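Local coordinates for protein BugD (Bordetella pertussis Tohama I, PDB 2F5X) that binds aspartic acid as a periplasmic solute receptor, probably delivering it to a tripartite tricarboxylate-type transport system, at residues Val23-Gly28 / Leu79-Phe84. Sequence-based numbering, arbitrary orientation.
Sequences VPFAAG and LMHAGF. With ASP (aspartic acid), chain D.
Phe25 and His81 lie with their ring planes near parallel (21°) but strongly displaced, with little overlap; Phe25 CE2 comes within 3.3 Å of His81 NE2. The selenium of Met80, present as selenomethionine, approaches the Phe25 ring obliquely, 3.6 Å from Phe25 CE2, in a Met-aromatic contact. A bend at chi2 (51°) brings this selenium against both Phe25 and Pro24, whose CG it touches at 3.8 Å. Next to this, Pro24 CD packs against Leu79 O. In this periplasmic binding protein the two segments span the C-terminal ends of neighbouring parallel strands, 19-23 and 76-81, and the turns that follow, forming part of the ligand pocket. Bound aspartic acid lies over one face of Phe25, the ligand's CA 3.4 Å above the ring plane, over its centre. His81 NE2 donates to the ligand's OD2 at 2.7 Å, with a bent N-H...O angle of 141°. His81 ND1 accepts from Gly83 N in the ring plane (2.9 Å), a capping bond at the turn into helix 83-86 that should restrain the ring's rotation and leaves NE2 to carry the proton toward the ligand. The His239 ring meets that of His81 edge-to-face, while Thr31, Ala150, Ser151, Thr174 and Gln192 also hydrogen-bond the ligand.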
loop_
_atom_site.group_PDB
_atom_site.type_symbol
_atom_site.label_atom_id
_atom_site.label_comp_id
_atom_site.label_asym_id
_atom_site.label_seq_id
_atom_site.Cartn_x
_atom_site.Cartn_y
_atom_site.Cartn_z
ATOM N N VAL A 23 -8.268 -7.369 -4.077
ATOM C CA VAL A 23 -7.596 -6.195 -3.528
ATOM C C VAL A 23 -8.230 -5.961 -2.152
ATOM O O VAL A 23 -9.425 -5.677 -2.083
ATOM C CB VAL A 23 -7.850 -4.970 -4.439
ATOM C CG1 VAL A 23 -7.420 -3.666 -3.760
ATOM C CG2 VAL A 23 -7.124 -5.145 -5.759
ATOM N N PRO A 24 -7.485 -6.144 -1.059
ATOM C CA PRO A 24 -8.063 -6.020 0.293
ATOM C C PRO A 24 -8.430 -4.608 0.775
ATOM O O PRO A 24 -8.338 -4.324 1.976
ATOM C CB PRO A 24 -6.965 -6.619 1.182
ATOM C CG PRO A 24 -6.192 -7.547 0.226
ATOM C CD PRO A 24 -6.095 -6.635 -1.001
ATOM N N PHE A 25 -8.870 -3.748 -0.141
ATOM C CA PHE A 25 -9.228 -2.366 0.182
ATOM C C PHE A 25 -10.324 -1.867 -0.726
ATOM O O PHE A 25 -10.571 -2.437 -1.794
ATOM C CB PHE A 25 -8.010 -1.446 0.038
ATOM C CG PHE A 25 -6.908 -1.764 1.006
ATOM C CD1 PHE A 25 -7.004 -1.369 2.342
ATOM C CD2 PHE A 25 -5.794 -2.474 0.594
ATOM C CE1 PHE A 25 -6.002 -1.683 3.247
ATOM C CE2 PHE A 25 -4.775 -2.787 1.493
ATOM C CZ PHE A 25 -4.876 -2.387 2.822
ATOM N N ALA A 26 -10.963 -0.781 -0.301
ATOM C CA ALA A 26 -12.057 -0.180 -1.047
ATOM C C ALA A 26 -11.644 0.192 -2.465
ATOM O O ALA A 26 -10.508 0.609 -2.715
ATOM C CB ALA A 26 -12.563 1.053 -0.301
ATOM N N ALA A 27 -12.584 0.032 -3.391
ATOM C CA ALA A 27 -12.385 0.424 -4.781
ATOM C C ALA A 27 -12.046 1.910 -4.882
ATOM O O ALA A 27 -12.508 2.720 -4.070
ATOM C CB ALA A 27 -13.649 0.128 -5.565
ATOM N N GLY A 28 -11.238 2.258 -5.876
ATOM C CA GLY A 28 -10.931 3.647 -6.172
ATOM C C GLY A 28 -9.706 4.204 -5.466
ATOM O O GLY A 28 -9.355 5.371 -5.664
ATOM N N LEU A 79 -3.692 -9.389 -4.747
ATOM C CA LEU A 79 -2.775 -8.270 -4.933
ATOM C C LEU A 79 -2.768 -7.491 -3.633
ATOM O O LEU A 79 -3.783 -6.915 -3.238
ATOM C CB LEU A 79 -3.168 -7.364 -6.108
ATOM C CG LEU A 79 -2.145 -6.220 -6.275
ATOM C CD1 LEU A 79 -0.843 -6.690 -6.989
ATOM C CD2 LEU A 79 -2.752 -5.026 -6.964
HETATM N N MSE A 80 -1.629 -7.499 -2.957
HETATM C CA MSE A 80 -1.531 -6.876 -1.644
HETATM C C MSE A 80 -0.168 -6.213 -1.493
HETATM O O MSE A 80 0.793 -6.605 -2.148
HETATM C CB MSE A 80 -1.774 -7.935 -0.549
HETATM C CG MSE A 80 -1.799 -7.415 0.904
HETATM SE SE MSE A 80 -2.978 -5.882 1.210
HETATM C CE MSE A 80 -2.385 -5.472 3.040
ATOM N N HIS A 81 -0.101 -5.217 -0.619
ATOM C CA HIS A 81 1.113 -4.441 -0.423
ATOM C C HIS A 81 1.849 -4.812 0.861
ATOM O O HIS A 81 1.523 -5.824 1.495
ATOM C CB HIS A 81 0.809 -2.941 -0.523
ATOM C CG HIS A 81 -0.161 -2.427 0.499
ATOM N ND1 HIS A 81 -0.057 -2.708 1.847
ATOM C CD2 HIS A 81 -1.230 -1.607 0.367
ATOM C CE1 HIS A 81 -1.020 -2.081 2.501
ATOM N NE2 HIS A 81 -1.748 -1.407 1.625
ATOM N N ALA A 82 2.843 -4.001 1.227
ATOM C CA ALA A 82 3.702 -4.239 2.392
ATOM C C ALA A 82 2.943 -4.490 3.702
ATOM O O ALA A 82 3.504 -5.052 4.649
ATOM C CB ALA A 82 4.693 -3.076 2.566
ATOM N N GLY A 83 1.683 -4.068 3.761
ATOM C CA GLY A 83 0.824 -4.377 4.901
ATOM C C GLY A 83 0.721 -5.872 5.154
ATOM O O GLY A 83 0.485 -6.302 6.285
ATOM N N PHE A 84 0.903 -6.666 4.094
ATOM C CA PHE A 84 1.013 -8.121 4.211
ATOM C C PHE A 84 2.068 -8.487 5.247
ATOM O O PHE A 84 1.898 -9.451 5.987
ATOM C CB PHE A 84 1.420 -8.695 2.844
ATOM C CG PHE A 84 1.493 -10.190 2.784
ATOM C CD1 PHE A 84 0.426 -10.930 2.270
ATOM C CD2 PHE A 84 2.652 -10.865 3.172
ATOM C CE1 PHE A 84 0.511 -12.330 2.172
ATOM C CE2 PHE A 84 2.743 -12.259 3.090
ATOM C CZ PHE A 84 1.676 -12.991 2.590
HETATM N N ASP D . -3.363 0.613 -0.132
HETATM C CA ASP D . -4.634 0.849 0.615
HETATM C C ASP D . -5.807 1.078 -0.327
HETATM O O ASP D . -6.815 1.701 0.058
HETATM C CB ASP D . -4.488 2.038 1.556
HETATM C CG ASP D . -3.505 1.775 2.667
HETATM O OD1 ASP D . -3.138 2.750 3.363
HETATM O OD2 ASP D . -3.054 0.626 2.912
HETATM O OXT ASP D . -5.727 0.635 -1.473
#